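Local coordinates for protein glycosyl hyrolase, family 3 (Deinococcus radiodurans, PDB 3TEV) that probably hydrolyses O-glycosidic bonds as a TIM-barrel glycoside hydrolase of family 3, at residues R12-R17 and T319-L324; P132-N137 and A155-H160; A214-T219 and E251-D256; A231-H236 and S241-T246; E277-A282 and D288-L293. All blocks are in the same frame, centred on the assembly; numbering follows the deposited sequence.

Contact 1: residues R12-R17 and T319-L324; sequences RLDPVR and TKRERL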
# COMPACT_ATOMS: atom_id res chain seq x y z
N ARG A 12 7.50 27.49 2.17
CA ARG A 12 6.78 28.62 1.58
C ARG A 12 6.42 28.49 0.10
O ARG A 12 5.32 28.84 -0.32
CB ARG A 12 7.68 29.84 1.75
CG ARG A 12 6.99 31.16 1.85
CD ARG A 12 8.03 32.25 2.19
NE ARG A 12 8.32 33.00 0.98
CZ ARG A 12 9.45 32.96 0.29
NH1 ARG A 12 10.49 32.23 0.68
NH2 ARG A 12 9.54 33.68 -0.81
N LEU A 13 7.37 28.01 -0.69
CA LEU A 13 7.24 27.98 -2.14
C LEU A 13 6.49 26.77 -2.65
O LEU A 13 6.14 26.72 -3.82
CB LEU A 13 8.62 28.03 -2.80
CG LEU A 13 9.39 29.29 -2.43
CD1 LEU A 13 10.75 29.27 -3.09
CD2 LEU A 13 8.59 30.51 -2.82
N ASP A 14 6.24 25.80 -1.79
CA ASP A 14 5.78 24.51 -2.27
C ASP A 14 4.81 23.90 -1.24
O ASP A 14 5.06 22.81 -0.72
CB ASP A 14 7.00 23.61 -2.53
CG ASP A 14 6.67 22.39 -3.36
OD1 ASP A 14 5.60 22.35 -4.01
OD2 ASP A 14 7.51 21.45 -3.36
N PRO A 15 3.72 24.62 -0.91
CA PRO A 15 2.80 24.09 0.10
C PRO A 15 2.20 22.76 -0.34
O PRO A 15 2.08 22.49 -1.53
CB PRO A 15 1.73 25.18 0.26
CG PRO A 15 1.95 26.14 -0.86
CD PRO A 15 3.32 25.95 -1.42
N VAL A 16 1.86 21.91 0.63
CA VAL A 16 1.32 20.59 0.33
C VAL A 16 -0.07 20.75 -0.27
O VAL A 16 -0.89 21.50 0.24
CB VAL A 16 1.24 19.71 1.58
CG1 VAL A 16 0.63 18.34 1.24
CG2 VAL A 16 2.64 19.54 2.19
N ARG A 17 -0.34 20.05 -1.36
CA ARG A 17 -1.68 20.04 -1.93
C ARG A 17 -2.39 18.74 -1.58
O ARG A 17 -1.75 17.71 -1.42
CB ARG A 17 -1.60 20.21 -3.43
CG ARG A 17 -0.89 21.49 -3.83
CD ARG A 17 -0.76 21.56 -5.32
NE ARG A 17 -2.08 21.75 -5.91
CZ ARG A 17 -2.33 21.67 -7.21
NH1 ARG A 17 -1.33 21.39 -8.07
NH2 ARG A 17 -3.59 21.87 -7.64
N THR A 319 5.53 16.43 6.35
CA THR A 319 6.25 15.22 6.74
C THR A 319 5.76 14.01 5.91
O THR A 319 6.56 13.23 5.40
CB THR A 319 6.06 14.94 8.26
OG1 THR A 319 6.53 16.06 9.02
CG2 THR A 319 6.81 13.68 8.71
N LYS A 320 4.45 13.87 5.75
CA LYS A 320 3.90 12.78 4.95
C LYS A 320 4.38 12.89 3.50
O LYS A 320 4.84 11.90 2.93
CB LYS A 320 2.38 12.73 5.01
CG LYS A 320 1.78 12.58 6.42
CD LYS A 320 0.23 12.84 6.35
CE LYS A 320 -0.41 12.88 7.72
NZ LYS A 320 -0.17 11.59 8.45
N ARG A 321 4.31 14.08 2.92
CA ARG A 321 4.74 14.25 1.53
C ARG A 321 6.23 13.95 1.32
O ARG A 321 6.60 13.35 0.31
CB ARG A 321 4.39 15.65 0.99
CG ARG A 321 4.65 15.78 -0.51
CD ARG A 321 4.31 17.18 -1.07
NE ARG A 321 5.20 18.18 -0.50
CZ ARG A 321 5.14 19.49 -0.71
NH1 ARG A 321 4.20 20.03 -1.49
NH2 ARG A 321 6.04 20.27 -0.12
N GLU A 322 7.07 14.38 2.26
CA GLU A 322 8.49 14.09 2.21
C GLU A 322 8.81 12.59 2.25
O GLU A 322 9.75 12.15 1.60
CB GLU A 322 9.23 14.85 3.32
CG GLU A 322 10.76 14.51 3.47
CD GLU A 322 11.60 14.64 2.15
OE1 GLU A 322 11.23 15.46 1.26
OE2 GLU A 322 12.64 13.93 2.03
N ARG A 323 8.06 11.80 3.01
CA ARG A 323 8.22 10.34 2.97
C ARG A 323 7.95 9.79 1.56
O ARG A 323 8.67 8.90 1.07
CB ARG A 323 7.30 9.65 3.96
CG ARG A 323 7.75 9.83 5.39
CD ARG A 323 7.05 8.84 6.30
NE ARG A 323 7.38 9.09 7.70
CZ ARG A 323 6.61 9.77 8.55
NH1 ARG A 323 5.43 10.27 8.16
NH2 ARG A 323 7.02 9.94 9.79
N LEU A 324 6.93 10.36 0.91
CA LEU A 324 6.55 9.94 -0.43
C LEU A 324 7.61 10.36 -1.42
O LEU A 324 7.94 9.64 -2.35
CB LEU A 324 5.21 10.56 -0.81
CG LEU A 324 4.01 10.11 0.04
CD1 LEU A 324 2.69 10.82 -0.38
CD2 LEU A 324 3.85 8.60 -0.01
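Arg321 reaches out from helix 314-330 and ends against the backbone of Asp14, Pro15 and Val16. Its CG stands anti to the backbone N (chi1 -172°), the chain runs extended through CD, and a bend at chi3 (66°) turns the guanidinium to the 12-17 loop. CB, CG and CD make no close contact with 12-17. At NE it comes beside Val16, whose CG2 lies over one face of the guanidinium, 3.8 Å from CZ. Both end nitrogens hydrogen-bond to one oxygen, Asp14 O, which lies in the guanidinium plane: NH2 at 2.8 Å, nearly in line with the C=O, and NH1 at 3.0 Å, above the carbonyl plane. This joins the chain just before strand 22-24, the first of the TIM barrel, to the last helix. NH1 also makes a weak bond to Pro15 O at 3.2 Å and a hydrogen bond to Gln20 OE1. The Asp14 carboxylate adds only a long ion pair, OD1 to NH1 of Arg321 at 3.7 Å, a contact of charges alone, the oxygen being well out of the guanidinium plane; OD2 pairs with Arg325. A leucine for Arg321 would probably leave Asp14 O without either donor and the loop less firmly tied to the helix.

Contact 2: residues P132-N137 and A155-H160; sequences PVLDIN and ARVTRH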
# COMPACT_ATOMS: atom_id res chain seq x y z
N PRO A 132 5.76 -7.84 -0.71
CA PRO A 132 5.15 -9.16 -0.49
C PRO A 132 3.93 -9.12 0.44
O PRO A 132 3.79 -8.24 1.29
CB PRO A 132 6.27 -9.95 0.18
CG PRO A 132 6.99 -8.88 1.02
CD PRO A 132 6.88 -7.59 0.22
N VAL A 133 3.06 -10.11 0.27
CA VAL A 133 2.08 -10.46 1.26
C VAL A 133 2.88 -11.04 2.44
O VAL A 133 3.66 -11.96 2.25
CB VAL A 133 1.12 -11.52 0.68
CG1 VAL A 133 0.31 -12.23 1.78
CG2 VAL A 133 0.21 -10.89 -0.38
N LEU A 134 2.70 -10.46 3.63
CA LEU A 134 3.31 -11.01 4.85
C LEU A 134 2.22 -11.56 5.76
O LEU A 134 2.48 -11.86 6.93
CB LEU A 134 4.13 -9.96 5.60
CG LEU A 134 5.30 -9.27 4.89
CD1 LEU A 134 6.00 -8.21 5.79
CD2 LEU A 134 6.30 -10.29 4.38
N ASP A 135 1.00 -11.65 5.24
CA ASP A 135 -0.09 -12.32 5.93
C ASP A 135 0.31 -13.79 6.12
O ASP A 135 1.01 -14.36 5.29
CB ASP A 135 -1.40 -12.23 5.13
CG ASP A 135 -1.77 -10.78 4.76
OD1 ASP A 135 -1.58 -9.85 5.58
OD2 ASP A 135 -2.26 -10.58 3.63
N ILE A 136 -0.12 -14.37 7.24
CA ILE A 136 0.15 -15.76 7.56
C ILE A 136 -1.12 -16.59 7.44
O ILE A 136 -2.10 -16.34 8.14
CB ILE A 136 0.69 -15.91 9.01
CG1 ILE A 136 1.92 -15.04 9.22
CG2 ILE A 136 0.99 -17.40 9.33
CD1 ILE A 136 2.30 -14.89 10.66
N ASN A 137 -1.07 -17.58 6.56
CA ASN A 137 -2.16 -18.56 6.42
C ASN A 137 -2.14 -19.58 7.59
O ASN A 137 -1.87 -20.77 7.39
CB ASN A 137 -2.03 -19.26 5.05
CG ASN A 137 -3.18 -20.21 4.75
OD1 ASN A 137 -2.96 -21.40 4.45
ND2 ASN A 137 -4.42 -19.71 4.84
N ALA A 155 7.92 -17.64 10.79
CA ALA A 155 9.29 -17.94 10.38
C ALA A 155 9.42 -18.11 8.87
O ALA A 155 10.34 -17.56 8.26
CB ALA A 155 9.84 -19.21 11.13
N ARG A 156 8.51 -18.88 8.27
CA ARG A 156 8.50 -19.13 6.82
C ARG A 156 8.12 -17.87 6.03
O ARG A 156 8.69 -17.59 4.98
CB ARG A 156 7.55 -20.27 6.46
CG ARG A 156 7.68 -20.79 5.02
CD ARG A 156 8.92 -21.65 4.85
NE ARG A 156 8.89 -22.78 5.77
CZ ARG A 156 8.71 -24.05 5.40
NH1 ARG A 156 8.56 -24.38 4.12
NH2 ARG A 156 8.68 -24.98 6.33
N VAL A 157 7.15 -17.13 6.55
CA VAL A 157 6.73 -15.90 5.88
C VAL A 157 7.84 -14.85 5.96
O VAL A 157 8.15 -14.21 4.96
CB VAL A 157 5.38 -15.40 6.44
CG1 VAL A 157 5.07 -13.93 6.01
CG2 VAL A 157 4.27 -16.39 6.01
N THR A 158 8.47 -14.73 7.13
CA THR A 158 9.61 -13.82 7.31
C THR A 158 10.74 -14.10 6.32
O THR A 158 11.26 -13.17 5.70
CB THR A 158 10.14 -13.90 8.76
OG1 THR A 158 9.13 -13.44 9.66
CG2 THR A 158 11.40 -13.04 8.94
N ARG A 159 11.13 -15.36 6.18
CA ARG A 159 12.25 -15.71 5.31
C ARG A 159 11.98 -15.43 3.82
O ARG A 159 12.85 -14.89 3.13
CB ARG A 159 12.72 -17.17 5.53
CG ARG A 159 13.81 -17.30 6.62
CD ARG A 159 14.26 -18.75 6.87
NE ARG A 159 14.95 -19.34 5.72
CZ ARG A 159 14.32 -20.07 4.76
NH1 ARG A 159 12.97 -20.29 4.82
NH2 ARG A 159 15.02 -20.58 3.75
N HIS A 160 10.79 -15.76 3.34
CA HIS A 160 10.48 -15.48 1.94
C HIS A 160 10.07 -14.03 1.70
O HIS A 160 10.33 -13.48 0.62
CB HIS A 160 9.48 -16.50 1.40
CG HIS A 160 10.07 -17.86 1.28
ND1 HIS A 160 10.90 -18.21 0.23
CD2 HIS A 160 10.03 -18.93 2.11
CE1 HIS A 160 11.30 -19.46 0.40
NE2 HIS A 160 10.80 -19.92 1.53
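Within 155-160, Val157 makes all the close contacts with 132-137, through both its methyls. The tight part is at CG1, which lies 3.4 Å from Leu134 O and 3.6 Å from Leu134 CA, so that it packs on the backbone of the loop as much as on its side chain. The CB of Leu134 follows at 4.1 Å from the same methyl, the two side chains passing at a slant. With CG1 anti to the backbone N (chi1 167°) and CG2 anti to the carbonyl carbon, the two methyls meet successive residues of the loop. At CG2 the packing slackens: it stands 3.9 Å from Asp135 O and 4.2 Å from Ile136 CG1. In the TIM barrel the 132-137 segment follows strand 128-129 and leads on toward helix 154-169, so the valine holds part of this beta-to-alpha connection against the helix it leads to. Asp135 turns its CB from the helix, and its carboxylate is held by His179 ND1 and His183 N. Away from the loop the helix becomes more polar: His160 bonds through NE2 to Asp105 and through ND1 to Thr110. Thr158, on the far side of the helix from the loop, packs on Pro211 and Ala214. On the buried side Leu134 also packs on Phe212 and Leu215, while Val157 touches Pro211.

Contact 3: residues A214-T219 and E251-D256; sequences ALLPET and EEWGYD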
# COMPACT_ATOMS: atom_id res chain seq x y z
N ALA A 214 9.98 -8.11 12.07
CA ALA A 214 11.31 -8.61 11.68
C ALA A 214 11.85 -7.94 10.41
O ALA A 214 13.06 -7.81 10.24
CB ALA A 214 11.28 -10.14 11.51
N LEU A 215 10.95 -7.47 9.55
CA LEU A 215 11.35 -6.98 8.23
C LEU A 215 11.34 -5.46 8.06
O LEU A 215 11.58 -4.95 6.97
CB LEU A 215 10.52 -7.67 7.12
CG LEU A 215 10.64 -9.22 7.03
CD1 LEU A 215 9.85 -9.79 5.84
CD2 LEU A 215 12.09 -9.73 6.99
N LEU A 216 11.08 -4.73 9.15
CA LEU A 216 10.97 -3.26 9.09
C LEU A 216 12.12 -2.51 8.42
O LEU A 216 11.86 -1.68 7.55
CB LEU A 216 10.80 -2.66 10.48
CG LEU A 216 9.43 -2.59 11.10
CD1 LEU A 216 9.57 -1.70 12.32
CD2 LEU A 216 8.38 -2.06 10.12
N PRO A 217 13.38 -2.79 8.82
CA PRO A 217 14.47 -2.02 8.19
C PRO A 217 14.61 -2.26 6.67
O PRO A 217 15.29 -1.48 6.00
CB PRO A 217 15.74 -2.47 8.94
CG PRO A 217 15.29 -3.37 10.07
CD PRO A 217 13.89 -3.83 9.74
N GLU A 218 14.00 -3.32 6.15
CA GLU A 218 14.04 -3.64 4.73
C GLU A 218 12.75 -3.26 4.00
O GLU A 218 12.63 -3.49 2.80
CB GLU A 218 14.27 -5.15 4.51
CG GLU A 218 15.72 -5.60 4.62
CD GLU A 218 16.17 -5.78 6.06
OE1 GLU A 218 15.31 -6.10 6.91
OE2 GLU A 218 17.39 -5.58 6.33
N THR A 219 11.77 -2.72 4.73
CA THR A 219 10.46 -2.42 4.18
C THR A 219 10.24 -0.91 3.98
O THR A 219 9.97 -0.19 4.93
CB THR A 219 9.34 -3.01 5.09
OG1 THR A 219 9.62 -4.39 5.35
CG2 THR A 219 7.98 -2.89 4.45
N GLU A 251 5.80 4.90 16.83
CA GLU A 251 6.40 5.17 18.14
C GLU A 251 7.05 3.95 18.78
O GLU A 251 8.21 4.01 19.14
CB GLU A 251 5.38 5.84 19.08
CG GLU A 251 4.87 7.17 18.53
CD GLU A 251 3.87 7.91 19.43
OE1 GLU A 251 3.18 7.28 20.27
OE2 GLU A 251 3.76 9.14 19.27
N GLU A 252 6.31 2.85 18.92
CA GLU A 252 6.89 1.64 19.48
C GLU A 252 7.98 1.06 18.58
O GLU A 252 9.05 0.70 19.05
CB GLU A 252 5.83 0.57 19.66
CG GLU A 252 5.17 0.52 21.00
CD GLU A 252 4.46 -0.81 21.20
OE1 GLU A 252 5.17 -1.86 21.25
OE2 GLU A 252 3.20 -0.80 21.29
N TRP A 253 7.69 0.97 17.28
CA TRP A 253 8.60 0.32 16.33
C TRP A 253 9.59 1.25 15.65
O TRP A 253 10.53 0.78 15.03
CB TRP A 253 7.81 -0.45 15.28
CG TRP A 253 7.12 -1.66 15.82
CD1 TRP A 253 7.03 -2.06 17.13
CD2 TRP A 253 6.40 -2.63 15.06
NE1 TRP A 253 6.31 -3.22 17.23
CE2 TRP A 253 5.91 -3.60 15.98
CE3 TRP A 253 6.13 -2.79 13.69
CZ2 TRP A 253 5.17 -4.70 15.58
CZ3 TRP A 253 5.38 -3.88 13.29
CH2 TRP A 253 4.92 -4.83 14.23
N GLY A 254 9.37 2.56 15.73
CA GLY A 254 10.27 3.53 15.10
C GLY A 254 10.20 3.54 13.57
O GLY A 254 11.12 4.03 12.92
N TYR A 255 9.12 3.01 13.00
CA TYR A 255 9.00 2.96 11.52
C TYR A 255 8.95 4.33 10.85
O TYR A 255 8.07 5.14 11.17
CB TYR A 255 7.80 2.13 11.09
CG TYR A 255 7.69 1.91 9.58
CD1 TYR A 255 8.70 1.21 8.89
CD2 TYR A 255 6.60 2.38 8.86
CE1 TYR A 255 8.62 0.99 7.51
CE2 TYR A 255 6.49 2.16 7.46
CZ TYR A 255 7.51 1.45 6.80
OH TYR A 255 7.43 1.23 5.43
N ASP A 256 9.85 4.58 9.91
CA ASP A 256 9.85 5.86 9.20
C ASP A 256 9.56 5.74 7.69
O ASP A 256 9.75 6.70 6.94
CB ASP A 256 11.14 6.66 9.45
CG ASP A 256 10.93 8.21 9.37
OD1 ASP A 256 9.82 8.74 9.64
OD2 ASP A 256 11.91 8.90 9.02
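Leu216 sits between Trp253 and Tyr255, giving one methyl to each. Its CD1 rests 3.7 Å from Trp253 CB, with the two side chains crossing at about a right angle, and CD2 comes to 3.5 Å from CD1 of Tyr255. Beyond the leucine the tyrosine hydroxyl donates to Thr219 O at an OH-to-O distance of 3.0 Å. The acceptor lies near the plane of the ring, at its edge, whereas the hydroxyl stands above the carbonyl plane, 47° out of it. With CG anti to the backbone N (chi1 -174°), the ring passes the leucine at a slant and its OH reaches that carbonyl. A phenylalanine in place of Tyr255 would probably leave Thr219 O without this donor and the ring held by packing alone.

In the next shell Thr219 is itself braced: its OG1 gives a 2.6 Å bond to Leu215 O, which takes Glu218 N from the opposite face. Leu216 and Tyr255 both also pack on Ile222 of strand 221-224. Gly254, with positive phi, turns the chain out of helix 242-252 between the two aromatic residues. Two successive alpha-to-beta turns of the TIM barrel, leading into neighbouring parallel strands 221-224 and 258-261, are thus packed together.

Contact 4: residues A231-H236 and S241-T246; sequences ALDAEH and SPRILT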
# COMPACT_ATOMS: atom_id res chain seq x y z
N ALA A 231 -7.07 -6.46 20.50
CA ALA A 231 -5.97 -6.34 21.45
C ALA A 231 -5.20 -5.04 21.25
O ALA A 231 -4.42 -4.67 22.11
CB ALA A 231 -5.04 -7.55 21.37
N LEU A 232 -5.44 -4.34 20.14
CA LEU A 232 -4.72 -3.11 19.78
C LEU A 232 -5.60 -1.87 19.84
O LEU A 232 -5.18 -0.82 20.35
CB LEU A 232 -4.15 -3.24 18.37
CG LEU A 232 -3.18 -4.39 18.09
CD1 LEU A 232 -2.66 -4.34 16.66
CD2 LEU A 232 -2.02 -4.38 19.08
N ASP A 233 -6.80 -1.99 19.28
CA ASP A 233 -7.77 -0.90 19.20
C ASP A 233 -9.10 -1.53 18.84
O ASP A 233 -9.34 -1.89 17.68
CB ASP A 233 -7.36 0.12 18.13
CG ASP A 233 -8.28 1.33 18.06
OD1 ASP A 233 -9.39 1.33 18.66
OD2 ASP A 233 -7.89 2.30 17.40
N ALA A 234 -9.96 -1.66 19.85
CA ALA A 234 -11.22 -2.36 19.68
C ALA A 234 -12.27 -1.52 18.95
O ALA A 234 -13.32 -2.03 18.57
CB ALA A 234 -11.75 -2.88 21.04
N GLU A 235 -11.96 -0.24 18.71
CA GLU A 235 -12.94 0.70 18.16
C GLU A 235 -12.76 1.06 16.69
O GLU A 235 -13.69 1.57 16.07
CB GLU A 235 -12.95 2.00 18.98
CG GLU A 235 -13.51 1.85 20.40
CD GLU A 235 -13.80 3.21 21.04
OE1 GLU A 235 -14.90 3.37 21.64
OE2 GLU A 235 -12.93 4.11 20.91
N HIS A 236 -11.57 0.88 16.14
CA HIS A 236 -11.30 1.36 14.78
C HIS A 236 -10.55 0.31 13.97
O HIS A 236 -9.71 -0.41 14.51
CB HIS A 236 -10.47 2.65 14.82
CG HIS A 236 -11.11 3.76 15.61
ND1 HIS A 236 -12.24 4.42 15.18
CD2 HIS A 236 -10.76 4.31 16.79
CE1 HIS A 236 -12.57 5.33 16.08
NE2 HIS A 236 -11.69 5.29 17.07
N SER A 241 -6.83 3.88 12.74
CA SER A 241 -6.47 3.77 14.14
C SER A 241 -5.19 4.53 14.48
O SER A 241 -4.11 4.10 14.12
CB SER A 241 -6.27 2.29 14.50
OG SER A 241 -5.72 2.17 15.80
N PRO A 242 -5.30 5.67 15.17
CA PRO A 242 -4.05 6.29 15.63
C PRO A 242 -3.22 5.38 16.55
O PRO A 242 -1.99 5.45 16.51
CB PRO A 242 -4.51 7.55 16.38
CG PRO A 242 -5.96 7.32 16.67
CD PRO A 242 -6.50 6.43 15.58
N ARG A 243 -3.87 4.54 17.36
CA ARG A 243 -3.13 3.64 18.25
C ARG A 243 -2.23 2.69 17.45
O ARG A 243 -1.11 2.37 17.87
CB ARG A 243 -4.07 2.86 19.18
CG ARG A 243 -4.81 3.74 20.20
CD ARG A 243 -5.70 2.94 21.17
NE ARG A 243 -4.91 1.95 21.90
CZ ARG A 243 -5.16 1.54 23.15
NH1 ARG A 243 -6.18 2.04 23.84
NH2 ARG A 243 -4.36 0.64 23.71
N ILE A 244 -2.72 2.25 16.29
CA ILE A 244 -1.99 1.27 15.50
C ILE A 244 -0.97 1.93 14.57
O ILE A 244 0.22 1.59 14.60
CB ILE A 244 -2.93 0.34 14.71
CG1 ILE A 244 -3.72 -0.55 15.70
CG2 ILE A 244 -2.14 -0.45 13.66
CD1 ILE A 244 -4.70 -1.50 15.08
N LEU A 245 -1.42 2.91 13.78
CA LEU A 245 -0.52 3.52 12.83
C LEU A 245 0.54 4.40 13.50
O LEU A 245 1.69 4.39 13.05
CB LEU A 245 -1.30 4.31 11.78
CG LEU A 245 -2.37 3.55 11.02
CD1 LEU A 245 -2.92 4.44 9.95
CD2 LEU A 245 -1.89 2.22 10.39
N THR A 246 0.17 5.14 14.55
CA THR A 246 1.12 6.04 15.22
C THR A 246 1.70 5.39 16.47
O THR A 246 2.91 5.26 16.61
CB THR A 246 0.51 7.45 15.53
OG1 THR A 246 0.15 8.10 14.31
CG2 THR A 246 1.51 8.35 16.28
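Asp233 and Ser241 make the polar link, with the serine hydroxyl donating to the carboxylate over 2.7 Å from OG to OD2. The bond falls on the anti lone pair of OD2, the one directed away from OD1. The other oxygen serves the aspartate's own loop: OD1 accepts from Glu235 N at 3.0 Å, which forms an Asx turn, and takes a weak bond from His236 N. With CG anti to its backbone N (chi1 -176°), the carboxylate reaches both the turn and the serine.

Ser241 is also the N-cap of helix 242-252. Its OG lies 3.0 Å from Ile244 N, so one hydroxyl donates a hydrogen bond to the aspartate and accepts one from Ile244 N.

The apolar part is Leu232 against Ile244. The two side chains cross at about a right angle, with CB of the leucine 3.8 Å from CD1 of the isoleucine and the leucine CD1 equally near that same methyl. Leu232 packs further on Arg201 and Leu204 of helix 201-206. At the other end His236 CB lies 4.2 Å from Ser241 CB.

Arg243 contributes proximity without a bond. Its NE comes to 3.2 Å from Leu232 O at a poor angle, and its charge stays apart from Asp233.

In this TIM barrel the 231-236 loop thus closes on the N-terminus of helix 242-252, which follows it in the chain. The buried carboxylate of Asp233 has donors on both oxygens, and a negative group one bond behind the N-cap would be expected to suit the positive end of the helix dipole.

Contact 5: residues E277-A282 and D288-L293; sequences EAAVRA and DLVMAL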
# COMPACT_ATOMS: atom_id res chain seq x y z
N GLU A 277 -14.49 11.62 4.87
CA GLU A 277 -14.27 11.41 6.30
C GLU A 277 -13.22 10.30 6.56
O GLU A 277 -12.28 10.50 7.32
CB GLU A 277 -15.61 11.10 7.00
CG GLU A 277 -15.56 10.09 8.16
CD GLU A 277 -16.94 9.64 8.65
OE1 GLU A 277 -17.59 8.78 8.00
OE2 GLU A 277 -17.38 10.14 9.72
N ALA A 278 -13.36 9.15 5.91
CA ALA A 278 -12.44 8.04 6.11
C ALA A 278 -11.00 8.42 5.71
O ALA A 278 -10.04 8.10 6.41
CB ALA A 278 -12.92 6.80 5.36
N ALA A 279 -10.85 9.13 4.59
CA ALA A 279 -9.54 9.50 4.12
C ALA A 279 -8.85 10.51 5.07
O ALA A 279 -7.67 10.39 5.37
CB ALA A 279 -9.63 10.05 2.72
N VAL A 280 -9.61 11.47 5.58
CA VAL A 280 -9.07 12.45 6.52
C VAL A 280 -8.65 11.74 7.81
O VAL A 280 -7.56 11.96 8.33
CB VAL A 280 -10.07 13.62 6.75
CG1 VAL A 280 -9.71 14.45 7.97
CG2 VAL A 280 -10.13 14.50 5.49
N ARG A 281 -9.51 10.84 8.28
CA ARG A 281 -9.22 10.07 9.49
C ARG A 281 -7.96 9.19 9.33
O ARG A 281 -7.13 9.14 10.25
CB ARG A 281 -10.45 9.26 9.91
CG ARG A 281 -10.23 8.29 11.09
CD ARG A 281 -10.17 8.95 12.51
NE ARG A 281 -9.89 7.97 13.57
CZ ARG A 281 -9.98 8.22 14.89
NH1 ARG A 281 -10.34 9.42 15.34
NH2 ARG A 281 -9.71 7.27 15.76
N ALA A 282 -7.78 8.56 8.16
CA ALA A 282 -6.57 7.78 7.89
C ALA A 282 -5.31 8.64 7.97
O ALA A 282 -4.31 8.22 8.57
CB ALA A 282 -6.64 7.06 6.53
N ASP A 288 0.49 8.14 5.37
CA ASP A 288 1.08 9.18 4.51
C ASP A 288 0.32 9.32 3.20
O ASP A 288 0.42 10.36 2.53
CB ASP A 288 2.52 8.82 4.16
CG ASP A 288 3.36 8.59 5.38
OD1 ASP A 288 3.48 9.54 6.20
OD2 ASP A 288 3.86 7.46 5.57
N LEU A 289 -0.42 8.27 2.83
CA LEU A 289 -0.97 8.13 1.47
C LEU A 289 -2.31 7.41 1.56
O LEU A 289 -2.41 6.36 2.20
CB LEU A 289 -0.02 7.30 0.58
CG LEU A 289 -0.34 7.25 -0.94
CD1 LEU A 289 -0.44 8.67 -1.58
CD2 LEU A 289 0.69 6.41 -1.70
N VAL A 290 -3.33 7.97 0.92
CA VAL A 290 -4.64 7.33 0.90
C VAL A 290 -4.93 6.84 -0.52
O VAL A 290 -4.84 7.60 -1.49
CB VAL A 290 -5.74 8.32 1.38
CG1 VAL A 290 -7.14 7.74 1.15
CG2 VAL A 290 -5.55 8.64 2.86
N MSE A 291 -5.27 5.55 -0.64
CA MSE A 291 -5.73 5.00 -1.92
C MSE A 291 -7.16 5.43 -2.15
O MSE A 291 -8.05 4.91 -1.52
CB MSE A 291 -5.66 3.49 -1.94
CG MSE A 291 -4.25 2.99 -1.88
SE MSE A 291 -4.11 1.09 -2.25
CE MSE A 291 -4.42 1.34 -4.16
N ALA A 292 -7.39 6.34 -3.08
CA ALA A 292 -8.72 6.85 -3.32
C ALA A 292 -9.18 6.31 -4.68
O ALA A 292 -9.13 7.01 -5.70
CB ALA A 292 -8.67 8.40 -3.31
N LEU A 293 -9.59 5.05 -4.70
CA LEU A 293 -9.92 4.38 -5.96
C LEU A 293 -11.39 4.54 -6.29
O LEU A 293 -12.23 4.65 -5.40
CB LEU A 293 -9.58 2.89 -5.89
CG LEU A 293 -8.17 2.47 -5.43
CD1 LEU A 293 -8.01 0.97 -5.65
CD2 LEU A 293 -7.04 3.25 -6.12
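Ala279 and Ala282 of helix 275-285 pack on Val290 of strand 290-291, the helix-to-strand packing that encloses a TIM barrel. This strand is the eighth in the barrel order and lies beside strand 22-24, the first; Val290 makes backbone hydrogen bonds with Met23 of that strand and with Leu21 just before it.

The packing between side chains is apolar and concentrated on one valine. CG1 meets the CB of Ala279 at 3.7 Å, and CG2 reaches the CB of Ala282 at 4.1 Å. With CG1 anti to the backbone N (chi1 171°) and CG2 anti to the carbonyl carbon, the fork spreads over two alanines three residues apart, which occupy the same side of the helix. Both alanines point their CB toward the strand, and their small size lets the helix come close, with the CA atoms of Ala279 and Val290 6.3 Å apart.

Neighbouring elements continue the packing. Ala282 and Val290 both touch Thr261 of strand 258-261, and Ala279 touches Thr302 of helix 296-309. Among the polar side chains, Asp288, just before the strand, forms salt bridges with Arg250 and Arg323, and on the helix Arg281 NE bonds to Leu240 O.

A further kind of contact joins side chain to backbone: CG2 of Val290, besides reaching Ala282, comes within 3.7 Å of the backbone oxygen of Ala279, as near as the valine's other methyl comes to that residue's CB.

In the fold
Contact 1 brings together distant parts of the chain, 12-17 and 319-324, and the other four contacts are nested inside the loop it closes. Within that loop, contact 2 comes first, then contact 3, with contact 4 nested within it, and finally contact 5. Contacts 3 and 4 share helix 242-252. Contacts 1 and 2 lie on opposite sides of the chain's centre, their centres 33 Å apart, whereas contacts 1 and 5 are 16 Å apart and joined by a salt bridge from Arg323 to Asp288. Arg323 also pairs with Asp256 of contact 3. Together they join helices, loops and the last strand of one TIM barrel, and contact 1 brings the N-terminal loop against the last helix.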